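Local coordinates for PrgB (PDB 6EVU), which promotes cell aggregation, biofilm formation and conjugation in Enterococcus faecalis by binding and compacting DNA, the piece described here being its adhesin domain, at residues 46-52 with 100-105; 110-114 with 149-153; 128-134 with 172-178; 193-197 with 279-283. All blocks are in the same frame, centred on the assembly; numbering follows the deposited sequence.

The four contacts run across a beta-sandwich adhesin domain and illustrate how sheets are built by pairing and packing. Contact 1 lies at one side, where the chain leaves the sheet of contact 3 and joins the opposing one. Contact 2, with its centre about 11 Å from that of contact 1, fills the space between the two sheets. Contact 3 pairs two neighbouring strands of one sheet, its centre about 9 Å from that of contact 2, and Tyr114 N bonds to Ala129 O at 2.8 Å. Contact 4 brings in a smaller sheet, about 10 Å beyond contact 3 and about 23 Å from contact 1 between centres; Leu173 N to Phe282 O, at 2.8 Å, joins it to contact 3.

Contact 1: residues 46-52 with 100-105; sequences IKGGKFI and YAVLLE
The Phe51 ring has the carbonyl oxygen of Ala101 at its edge, near the ring plane, and Val102 CG2 comes to it obliquely, 4.0 Å from Phe51 CD2, the two side chains lying side by side and pointing the same way. Gly49 O, of the same segment, lies over one face toward the rim. The Tyr100 ring is met obliquely by Ile46, whose CD1 sits 3.6 Å from Tyr100 CB.

Val102 works with both branches: with CG1 anti to its backbone N (chi1 177°), that methyl lies 3.4 Å from Lys50 O, while CG2 is left for Phe51 and Ile46. Phe51 and Val102 form an antiparallel non-hydrogen-bonded pair with a nearly straight bond on each side. Leu103 N reaches Lys50 O at 2.8 Å, whereas Ile52 N approaches Ala101 O from well above the carbonyl plane, at 3.0 Å. Ile52 lays its CB against Ala101 CB and its CD1 against the Val102 carbonyl. Lys50 NZ and Glu105 OE1 form a long salt bridge of 3.4 Å, its hydrogen bond weak, and one water joins Lys50 N, Leu103 O and Glu105 OE1.

Strand 99-104 pairs with 145-150 and with the short strands 50-51 (weakly bonded) and 88-89, while Lys47, bonded to Thr111, still belongs to the other sheet. Gly48 and Gly49 make the crossing.

Contact 2: residues 110-114 with 149-153; sequences VTVTY and FSNDP
With CG1 anti to the backbone N (chi1 178°), Val112 has its other methyl, CG2, on the side of the Phe149 ring. That methyl stands over the ring face, 3.7 Å from the centroid, in a CH-pi contact displaced toward the rim near CD2. Val110 CG1 touches the same ring obliquely, 4.1 Å from Phe149 CE2.

Tyr114 CB points toward the partner segment, and chi1 of -66° swings the ring to the side of the backbone N. There it is gripped in two directions. Pro153 CB lies over the middle of one ring face, 3.5 Å from the centroid and close to the ring normal, a second CH-pi contact. At the ring edge, in plane, the hydroxyl donates to Ser150 O at 2.6 Å, and the donor lies in the carbonyl plane. An ST turn shapes the partner loop: Ser150 OG accepts from Asp152 N at 2.9 Å and also bonds to Leu94. Asn151 is tied to Ile43, Asn97 and Tyr100, while Phe131 meets the Tyr114 ring edge-to-face.

The chemistry is that of a sandwich core in which a buried phenol has its one polar atom satisfied by a main-chain carbonyl. The hydrogen bond fixes where the ring's tip lies and Pro153 over the face probably restricts its turning, so the end of strand 145-150 is tied to strand 110-115 although their backbones do not pair.

Contact 3: residues 128-134 with 172-178; sequences KAEFVYE and RLTIKFF
Glu130 and Phe178 meet on the polar face of this strand pair, and the glutamate can be followed outward. Its CB and then its CG pass Phe178 CE1, CG at 3.8 Å. The carboxylate carbon lies beside CE1 and CZ, and OE1 arrives at the ring edge, 3.6 Å from Phe178 CZ, with the carboxylate and ring planes 73° apart. OE1 then accepts from a water at 2.7 Å, which also accepts from Lys176 NZ, linking the two charges at longer range. Lys128 CE covers one face of the same ring, toward the rim, so Phe178 is framed by face and edge.

Further along, Arg172 NH2 donates to Glu134 OE1 at 3.0 Å. The oxygen lies near the guanidinium plane but is approached from above the carboxylate plane, the two planes being 81° apart, and a water between OE1 and Arg172 NE adds a second link.

The opposite face is apolar. Ile175 CG1 stands over the Phe131 ring, 4.0 Å from its centroid, and Leu173 CD1 over the Tyr133 ring at the same separation; the same CD1 also meets the Phe131 ring obliquely. Paired backbone bonds, such as Val132 N to Thr174 O at 2.8 Å, hold the strands antiparallel, their axes at 169°.

These central strands are flanked by 110-115 beyond 124-137 and by 280-287 beyond 169-179. Tyr133 meets Phe149 of the opposing sheet, which places the apolar face in the sandwich interior.

Contact 4: residues 193-197 with 279-283; sequences FAYAL and RISFS
Strands 193-197 and 280-283 run in roughly the same direction, at 30°, with axes 9.6 Å apart, a separation that places side chains rather than main-chain bonds between them. Tyr195 is the middle piece. Its CG sits between the backbone N and the carbonyl carbon (chi1 48°), which stands the ring up toward the other strand, and Phe282 adopts the same setting from its own side. Coming from facing strands, the two side chains slide past one another in opposite directions. Their planes are close to parallel, 27° apart, but are displaced so far that the rings barely overlap, the nearest atoms being Tyr195 CE2 and Phe282 CD1 at 3.6 Å.

Ile280 occupies one face of the Tyr195 ring, with CG2 over it toward the rim, 4.1 Å from the centroid. Its longer branch continues along the ring, so that CD1 lies 3.7 Å from Tyr195 CD1, and CG1 reaches Phe193 CD2 at 3.8 Å in an oblique approach. Leu197 closes the other end, its CD2 over the face of the Phe282 ring, 4.0 Å from CE2.

The Tyr195 hydroxyl is taken by Asn221 OD1, which also accepts from Ser281 N, while Asn221 ND2 bonds to Arg279 O. The contact itself is hydrocarbon and ring surface, its one buried phenol satisfied through an asparagine that also holds the partner strand's backbone. The three-stranded sheet of 193-197 is thus joined to the large sheet containing 280-287 mainly by apolar packing, with Asn221 adding hydrogen bonds to Tyr195 and to the backbone of 279-281.

Contact 1: residues 46-52 with 100-105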
# COMPACT_ATOMS: atom_id res chain seq x y z
N ILE A 46 -7.81 -10.26 -14.47
CA ILE A 46 -7.49 -8.85 -14.32
C ILE A 46 -8.19 -8.12 -15.44
O ILE A 46 -7.93 -8.41 -16.62
CB ILE A 46 -5.98 -8.59 -14.41
CG1 ILE A 46 -5.24 -9.44 -13.35
CG2 ILE A 46 -5.67 -7.09 -14.27
CD1 ILE A 46 -3.70 -9.33 -13.40
N LYS A 47 -9.03 -7.14 -15.08
CA LYS A 47 -9.87 -6.49 -16.08
C LYS A 47 -9.72 -4.99 -15.97
O LYS A 47 -9.56 -4.43 -14.86
CB LYS A 47 -11.37 -6.86 -15.93
CG LYS A 47 -11.67 -8.29 -16.25
CD LYS A 47 -11.90 -8.47 -17.74
CE LYS A 47 -12.27 -9.90 -18.07
NZ LYS A 47 -11.12 -10.85 -17.88
N GLY A 48 -9.76 -4.29 -17.13
CA GLY A 48 -9.73 -2.84 -17.11
C GLY A 48 -8.39 -2.22 -17.42
O GLY A 48 -8.33 -0.99 -17.58
N GLY A 49 -7.30 -2.98 -17.45
CA GLY A 49 -5.99 -2.39 -17.67
C GLY A 49 -5.26 -3.03 -18.83
O GLY A 49 -5.43 -4.21 -19.13
N LYS A 50 -4.43 -2.22 -19.50
CA LYS A 50 -3.55 -2.78 -20.51
C LYS A 50 -2.46 -3.61 -19.83
O LYS A 50 -2.03 -3.27 -18.72
CB LYS A 50 -2.88 -1.68 -21.35
CG LYS A 50 -3.79 -0.84 -22.22
CD LYS A 50 -2.92 0.18 -23.01
CE LYS A 50 -3.68 0.84 -24.15
NZ LYS A 50 -4.70 1.78 -23.62
N PHE A 51 -2.08 -4.74 -20.46
CA PHE A 51 -1.05 -5.61 -19.88
C PHE A 51 0.32 -5.21 -20.40
O PHE A 51 0.45 -4.79 -21.56
CB PHE A 51 -1.29 -7.08 -20.22
CG PHE A 51 -2.52 -7.64 -19.57
CD1 PHE A 51 -3.72 -7.71 -20.29
CD2 PHE A 51 -2.52 -8.02 -18.22
CE1 PHE A 51 -4.86 -8.18 -19.70
CE2 PHE A 51 -3.68 -8.52 -17.62
CZ PHE A 51 -4.84 -8.59 -18.34
N ILE A 52 1.33 -5.31 -19.54
CA ILE A 52 2.74 -5.11 -19.91
C ILE A 52 3.37 -6.47 -20.10
O ILE A 52 3.36 -7.31 -19.19
CB ILE A 52 3.49 -4.30 -18.86
CG1 ILE A 52 2.79 -2.95 -18.68
CG2 ILE A 52 4.98 -4.17 -19.24
CD1 ILE A 52 3.25 -2.17 -17.38
N TYR A 100 1.52 -10.51 -12.26
CA TYR A 100 1.22 -10.00 -13.61
C TYR A 100 1.49 -8.52 -13.70
O TYR A 100 1.07 -7.76 -12.82
CB TYR A 100 -0.26 -10.24 -13.98
CG TYR A 100 -0.60 -11.69 -13.81
CD1 TYR A 100 -0.40 -12.57 -14.83
CD2 TYR A 100 -1.06 -12.16 -12.59
CE1 TYR A 100 -0.66 -13.95 -14.66
CE2 TYR A 100 -1.32 -13.52 -12.39
CZ TYR A 100 -1.13 -14.39 -13.42
OH TYR A 100 -1.38 -15.75 -13.18
N ALA A 101 2.13 -8.08 -14.81
CA ALA A 101 2.48 -6.67 -15.01
C ALA A 101 1.35 -5.96 -15.77
O ALA A 101 0.90 -6.44 -16.81
CB ALA A 101 3.80 -6.52 -15.78
N VAL A 102 0.92 -4.81 -15.26
CA VAL A 102 -0.26 -4.13 -15.80
C VAL A 102 0.00 -2.63 -15.81
O VAL A 102 0.66 -2.11 -14.90
CB VAL A 102 -1.52 -4.44 -14.95
CG1 VAL A 102 -2.76 -3.67 -15.45
CG2 VAL A 102 -1.77 -5.95 -14.91
N LEU A 103 -0.50 -1.91 -16.85
CA LEU A 103 -0.33 -0.45 -16.84
C LEU A 103 -1.55 0.17 -16.18
O LEU A 103 -2.69 -0.15 -16.57
CB LEU A 103 -0.21 0.09 -18.28
CG LEU A 103 0.12 1.60 -18.31
CD1 LEU A 103 1.60 1.82 -18.12
CD2 LEU A 103 -0.19 2.14 -19.73
N LEU A 104 -1.35 1.05 -15.18
CA LEU A 104 -2.46 1.81 -14.59
C LEU A 104 -2.52 3.19 -15.21
O LEU A 104 -1.50 3.89 -15.33
CB LEU A 104 -2.34 1.98 -13.06
CG LEU A 104 -2.21 0.65 -12.28
CD1 LEU A 104 -2.07 1.06 -10.80
CD2 LEU A 104 -3.43 -0.15 -12.50
N GLU A 105 -3.73 3.61 -15.61
CA GLU A 105 -3.91 4.88 -16.28
C GLU A 105 -5.03 5.63 -15.58
O GLU A 105 -5.93 5.03 -15.01
CB GLU A 105 -4.27 4.67 -17.78
CG GLU A 105 -3.15 3.93 -18.54
CD GLU A 105 -3.54 3.73 -19.98
OE1 GLU A 105 -4.04 2.63 -20.36
OE2 GLU A 105 -3.38 4.70 -20.73
O HOH W 1 -4.50 0.54 -18.72

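Contact 2: residues 110-114 with 149-153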
# COMPACT_ATOMS: atom_id res chain seq x y z
N VAL A 110 -8.63 -0.85 -12.48
CA VAL A 110 -8.25 -2.21 -12.85
C VAL A 110 -8.74 -3.12 -11.75
O VAL A 110 -8.41 -2.92 -10.56
CB VAL A 110 -6.73 -2.31 -13.03
CG1 VAL A 110 -6.34 -3.77 -13.21
CG2 VAL A 110 -6.36 -1.40 -14.22
N THR A 111 -9.55 -4.11 -12.10
CA THR A 111 -10.08 -5.02 -11.07
C THR A 111 -9.28 -6.31 -11.11
O THR A 111 -9.28 -7.01 -12.13
CB THR A 111 -11.57 -5.30 -11.31
OG1 THR A 111 -12.32 -4.06 -11.32
CG2 THR A 111 -12.16 -6.29 -10.28
N VAL A 112 -8.61 -6.64 -9.98
CA VAL A 112 -7.88 -7.89 -9.81
C VAL A 112 -8.73 -8.82 -8.95
O VAL A 112 -9.02 -8.51 -7.79
CB VAL A 112 -6.52 -7.63 -9.13
CG1 VAL A 112 -5.74 -8.96 -8.89
CG2 VAL A 112 -5.71 -6.56 -9.88
N THR A 113 -9.12 -9.96 -9.48
CA THR A 113 -9.95 -10.90 -8.73
C THR A 113 -9.10 -12.07 -8.22
O THR A 113 -8.37 -12.69 -8.98
CB THR A 113 -11.07 -11.42 -9.63
OG1 THR A 113 -11.89 -10.31 -10.05
CG2 THR A 113 -11.94 -12.41 -8.87
N TYR A 114 -9.21 -12.35 -6.94
CA TYR A 114 -8.63 -13.55 -6.34
C TYR A 114 -9.72 -14.57 -6.10
O TYR A 114 -10.80 -14.23 -5.59
CB TYR A 114 -7.95 -13.25 -5.00
CG TYR A 114 -6.72 -12.36 -5.13
CD1 TYR A 114 -5.49 -12.94 -5.33
CD2 TYR A 114 -6.81 -10.97 -5.00
CE1 TYR A 114 -4.35 -12.17 -5.47
CE2 TYR A 114 -5.67 -10.17 -5.11
CZ TYR A 114 -4.44 -10.78 -5.37
OH TYR A 114 -3.26 -10.06 -5.49
N PHE A 149 0.86 -7.27 -9.92
CA PHE A 149 -0.09 -7.83 -8.96
C PHE A 149 0.31 -9.25 -8.67
O PHE A 149 0.44 -10.07 -9.58
CB PHE A 149 -1.51 -7.77 -9.48
CG PHE A 149 -1.94 -6.36 -9.81
CD1 PHE A 149 -1.94 -5.39 -8.81
CD2 PHE A 149 -2.34 -5.99 -11.12
CE1 PHE A 149 -2.33 -4.06 -9.07
CE2 PHE A 149 -2.75 -4.66 -11.35
CZ PHE A 149 -2.76 -3.70 -10.34
N SER A 150 0.47 -9.56 -7.39
CA SER A 150 0.93 -10.89 -6.98
C SER A 150 -0.21 -11.90 -6.91
O SER A 150 -1.33 -11.57 -6.49
CB SER A 150 1.62 -10.78 -5.62
OG SER A 150 1.87 -12.09 -5.09
N ASN A 151 0.07 -13.15 -7.29
CA ASN A 151 -0.91 -14.21 -7.08
C ASN A 151 -1.17 -14.47 -5.60
O ASN A 151 -2.13 -15.17 -5.29
CB ASN A 151 -0.44 -15.51 -7.81
CG ASN A 151 -0.93 -15.57 -9.28
OD1 ASN A 151 -2.12 -15.39 -9.56
ND2 ASN A 151 -0.01 -15.83 -10.20
N ASP A 152 -0.30 -13.97 -4.69
CA ASP A 152 -0.53 -14.00 -3.25
C ASP A 152 -1.22 -12.69 -2.86
O ASP A 152 -0.59 -11.63 -2.93
CB ASP A 152 0.81 -14.16 -2.53
CG ASP A 152 0.68 -14.36 -1.02
OD1 ASP A 152 -0.33 -13.94 -0.44
OD2 ASP A 152 1.62 -14.93 -0.39
N PRO A 153 -2.50 -12.72 -2.45
CA PRO A 153 -3.19 -11.45 -2.10
C PRO A 153 -2.60 -10.75 -0.89
O PRO A 153 -2.90 -9.55 -0.66
CB PRO A 153 -4.62 -11.92 -1.85
CG PRO A 153 -4.42 -13.30 -1.18
CD PRO A 153 -3.30 -13.91 -2.08

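Contact 3: residues 128-134 with 172-178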
# COMPACT_ATOMS: atom_id res chain seq x y z
N LYS A 128 -13.37 -15.36 -2.12
CA LYS A 128 -13.00 -14.60 -3.31
C LYS A 128 -12.90 -13.14 -2.88
O LYS A 128 -13.60 -12.72 -1.94
CB LYS A 128 -14.09 -14.79 -4.39
CG LYS A 128 -14.10 -13.80 -5.58
CD LYS A 128 -15.12 -14.21 -6.65
CE LYS A 128 -16.01 -13.04 -7.13
NZ LYS A 128 -16.72 -13.38 -8.41
N ALA A 129 -12.07 -12.37 -3.58
CA ALA A 129 -11.98 -10.93 -3.36
C ALA A 129 -11.67 -10.19 -4.66
O ALA A 129 -11.03 -10.73 -5.55
CB ALA A 129 -10.91 -10.61 -2.30
N GLU A 130 -12.17 -8.97 -4.77
CA GLU A 130 -11.85 -8.04 -5.85
C GLU A 130 -11.07 -6.89 -5.29
O GLU A 130 -11.55 -6.21 -4.38
CB GLU A 130 -13.13 -7.51 -6.51
CG GLU A 130 -13.79 -8.58 -7.35
CD GLU A 130 -15.16 -8.16 -7.90
OE1 GLU A 130 -15.70 -7.13 -7.44
OE2 GLU A 130 -15.71 -8.88 -8.77
N PHE A 131 -9.83 -6.70 -5.78
CA PHE A 131 -9.02 -5.53 -5.43
C PHE A 131 -9.05 -4.59 -6.63
O PHE A 131 -8.54 -4.94 -7.69
CB PHE A 131 -7.59 -6.00 -5.18
CG PHE A 131 -7.38 -6.68 -3.84
CD1 PHE A 131 -8.14 -7.77 -3.42
CD2 PHE A 131 -6.39 -6.17 -2.99
CE1 PHE A 131 -7.92 -8.35 -2.14
CE2 PHE A 131 -6.19 -6.74 -1.70
CZ PHE A 131 -6.93 -7.83 -1.34
N VAL A 132 -9.63 -3.40 -6.48
CA VAL A 132 -9.74 -2.43 -7.57
C VAL A 132 -8.76 -1.31 -7.33
O VAL A 132 -8.81 -0.60 -6.31
CB VAL A 132 -11.16 -1.87 -7.68
CG1 VAL A 132 -11.22 -0.81 -8.80
CG2 VAL A 132 -12.14 -3.06 -7.87
N TYR A 133 -7.83 -1.17 -8.28
CA TYR A 133 -6.76 -0.17 -8.26
C TYR A 133 -7.06 0.92 -9.26
O TYR A 133 -7.37 0.63 -10.40
CB TYR A 133 -5.44 -0.83 -8.66
CG TYR A 133 -5.01 -1.90 -7.70
CD1 TYR A 133 -5.41 -3.24 -7.86
CD2 TYR A 133 -4.12 -1.57 -6.66
CE1 TYR A 133 -4.93 -4.24 -6.95
CE2 TYR A 133 -3.69 -2.55 -5.78
CZ TYR A 133 -4.09 -3.84 -5.95
OH TYR A 133 -3.70 -4.87 -5.14
N GLU A 134 -6.94 2.18 -8.82
CA GLU A 134 -7.16 3.28 -9.73
C GLU A 134 -6.05 4.29 -9.51
O GLU A 134 -5.91 4.83 -8.41
CB GLU A 134 -8.54 3.92 -9.53
CG GLU A 134 -8.79 4.91 -10.62
CD GLU A 134 -10.22 5.41 -10.68
OE1 GLU A 134 -11.15 4.85 -10.00
OE2 GLU A 134 -10.42 6.41 -11.44
N ARG A 172 -5.60 4.60 -5.61
CA ARG A 172 -6.76 4.24 -4.79
C ARG A 172 -6.96 2.73 -4.85
O ARG A 172 -6.84 2.10 -5.92
CB ARG A 172 -8.04 4.96 -5.28
CG ARG A 172 -9.25 4.62 -4.33
CD ARG A 172 -10.30 5.70 -4.45
NE ARG A 172 -10.80 5.72 -5.80
CZ ARG A 172 -11.46 6.73 -6.36
NH1 ARG A 172 -11.71 7.86 -5.68
NH2 ARG A 172 -11.87 6.61 -7.62
N LEU A 173 -7.20 2.13 -3.68
CA LEU A 173 -7.50 0.71 -3.57
C LEU A 173 -8.85 0.54 -2.88
O LEU A 173 -9.05 1.05 -1.76
CB LEU A 173 -6.40 -0.06 -2.79
CG LEU A 173 -6.68 -1.52 -2.44
CD1 LEU A 173 -6.95 -2.37 -3.71
CD2 LEU A 173 -5.46 -2.06 -1.76
N THR A 174 -9.78 -0.14 -3.57
CA THR A 174 -11.09 -0.48 -2.98
C THR A 174 -11.24 -1.98 -3.07
O THR A 174 -11.01 -2.57 -4.13
CB THR A 174 -12.21 0.19 -3.77
OG1 THR A 174 -11.99 1.62 -3.83
CG2 THR A 174 -13.57 -0.15 -3.12
N ILE A 175 -11.61 -2.63 -1.94
CA ILE A 175 -11.58 -4.09 -1.83
C ILE A 175 -12.99 -4.60 -1.55
O ILE A 175 -13.69 -4.06 -0.69
CB ILE A 175 -10.62 -4.54 -0.71
CG1 ILE A 175 -9.18 -4.15 -1.07
CG2 ILE A 175 -10.73 -6.10 -0.43
CD1 ILE A 175 -8.20 -4.12 0.12
N LYS A 176 -13.40 -5.66 -2.25
CA LYS A 176 -14.65 -6.33 -1.94
C LYS A 176 -14.35 -7.76 -1.58
O LYS A 176 -13.60 -8.43 -2.30
CB LYS A 176 -15.63 -6.30 -3.11
CG LYS A 176 -16.18 -4.96 -3.44
CD LYS A 176 -17.22 -5.15 -4.53
CE LYS A 176 -17.66 -3.83 -5.10
NZ LYS A 176 -18.67 -4.01 -6.20
N PHE A 177 -14.92 -8.23 -0.47
CA PHE A 177 -14.76 -9.63 -0.06
C PHE A 177 -16.05 -10.35 -0.38
O PHE A 177 -17.13 -9.79 -0.17
CB PHE A 177 -14.50 -9.74 1.43
CG PHE A 177 -13.32 -8.98 1.90
CD1 PHE A 177 -12.04 -9.35 1.54
CD2 PHE A 177 -13.51 -7.88 2.72
CE1 PHE A 177 -10.95 -8.65 2.01
CE2 PHE A 177 -12.43 -7.13 3.14
CZ PHE A 177 -11.16 -7.51 2.80
N PHE A 178 -15.96 -11.63 -0.81
CA PHE A 178 -17.15 -12.40 -1.16
C PHE A 178 -17.19 -13.72 -0.42
O PHE A 178 -16.16 -14.41 -0.29
CB PHE A 178 -17.22 -12.64 -2.67
CG PHE A 178 -17.32 -11.38 -3.48
CD1 PHE A 178 -16.17 -10.74 -3.93
CD2 PHE A 178 -18.55 -10.83 -3.78
CE1 PHE A 178 -16.27 -9.54 -4.70
CE2 PHE A 178 -18.67 -9.67 -4.50
CZ PHE A 178 -17.50 -9.02 -4.99
O HOH W 2 -18.03 -6.04 -8.13
O HOH W 3 -10.43 1.76 -6.10
O HOH W 4 -11.46 3.36 -7.86

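Contact 4: residues 193-197 with 279-283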
# COMPACT_ATOMS: atom_id res chain seq x y z
N PHE A 193 -14.35 -3.70 10.14
CA PHE A 193 -13.13 -4.26 9.56
C PHE A 193 -11.93 -3.49 10.08
O PHE A 193 -11.97 -2.25 10.18
CB PHE A 193 -13.13 -4.11 8.04
CG PHE A 193 -14.07 -5.00 7.32
CD1 PHE A 193 -14.63 -6.13 7.92
CD2 PHE A 193 -14.40 -4.72 6.01
CE1 PHE A 193 -15.49 -6.97 7.17
CE2 PHE A 193 -15.24 -5.55 5.28
CZ PHE A 193 -15.79 -6.63 5.83
N ALA A 194 -10.86 -4.20 10.36
CA ALA A 194 -9.59 -3.56 10.69
C ALA A 194 -8.51 -4.09 9.76
O ALA A 194 -8.37 -5.31 9.56
CB ALA A 194 -9.23 -3.78 12.17
N TYR A 195 -7.71 -3.19 9.23
CA TYR A 195 -6.65 -3.58 8.32
C TYR A 195 -5.39 -2.80 8.63
O TYR A 195 -5.44 -1.71 9.22
CB TYR A 195 -7.02 -3.36 6.85
CG TYR A 195 -7.62 -2.00 6.47
CD1 TYR A 195 -8.97 -1.71 6.66
CD2 TYR A 195 -6.82 -1.04 5.87
CE1 TYR A 195 -9.50 -0.43 6.26
CE2 TYR A 195 -7.32 0.19 5.45
CZ TYR A 195 -8.65 0.49 5.65
OH TYR A 195 -9.12 1.69 5.21
N ALA A 196 -4.25 -3.39 8.30
CA ALA A 196 -2.96 -2.81 8.62
C ALA A 196 -2.54 -1.80 7.56
O ALA A 196 -2.80 -1.96 6.37
CB ALA A 196 -1.90 -3.90 8.70
N LEU A 197 -1.84 -0.77 8.00
CA LEU A 197 -1.18 0.15 7.08
C LEU A 197 0.24 0.10 7.62
O LEU A 197 0.53 0.68 8.68
CB LEU A 197 -1.77 1.55 7.11
CG LEU A 197 -3.28 1.46 6.86
CD1 LEU A 197 -3.99 2.66 7.38
CD2 LEU A 197 -3.50 1.22 5.39
N ARG A 279 -17.38 -0.97 3.14
CA ARG A 279 -16.37 -1.41 2.19
C ARG A 279 -15.04 -0.69 2.40
O ARG A 279 -15.00 0.54 2.55
CB ARG A 279 -16.90 -1.16 0.76
CG ARG A 279 -16.03 -1.85 -0.35
CD ARG A 279 -16.66 -1.66 -1.75
NE ARG A 279 -17.97 -2.31 -1.88
CZ ARG A 279 -19.06 -1.77 -2.38
NH1 ARG A 279 -19.07 -0.49 -2.80
NH2 ARG A 279 -20.16 -2.50 -2.44
N ILE A 280 -13.96 -1.46 2.43
CA ILE A 280 -12.61 -0.91 2.55
C ILE A 280 -12.24 -0.10 1.33
O ILE A 280 -12.33 -0.58 0.19
CB ILE A 280 -11.59 -2.05 2.73
CG1 ILE A 280 -11.81 -2.70 4.11
CG2 ILE A 280 -10.15 -1.52 2.57
CD1 ILE A 280 -10.87 -3.89 4.33
N SER A 281 -11.73 1.10 1.55
CA SER A 281 -11.28 1.91 0.41
C SER A 281 -10.39 3.03 0.93
O SER A 281 -10.75 3.68 1.90
CB SER A 281 -12.46 2.51 -0.32
OG SER A 281 -12.03 3.18 -1.51
N PHE A 282 -9.22 3.22 0.33
CA PHE A 282 -8.27 4.22 0.82
C PHE A 282 -7.24 4.39 -0.28
O PHE A 282 -7.25 3.66 -1.28
CB PHE A 282 -7.62 3.78 2.14
CG PHE A 282 -6.81 2.51 1.99
CD1 PHE A 282 -7.42 1.27 2.03
CD2 PHE A 282 -5.42 2.59 1.78
CE1 PHE A 282 -6.70 0.10 1.83
CE2 PHE A 282 -4.66 1.43 1.59
CZ PHE A 282 -5.30 0.18 1.60
N SER A 283 -6.35 5.39 -0.11
CA SER A 283 -5.25 5.53 -1.08
C SER A 283 -3.87 5.34 -0.45
O SER A 283 -3.66 5.58 0.75
CB SER A 283 -5.30 6.89 -1.79
OG SER A 283 -6.50 6.95 -2.51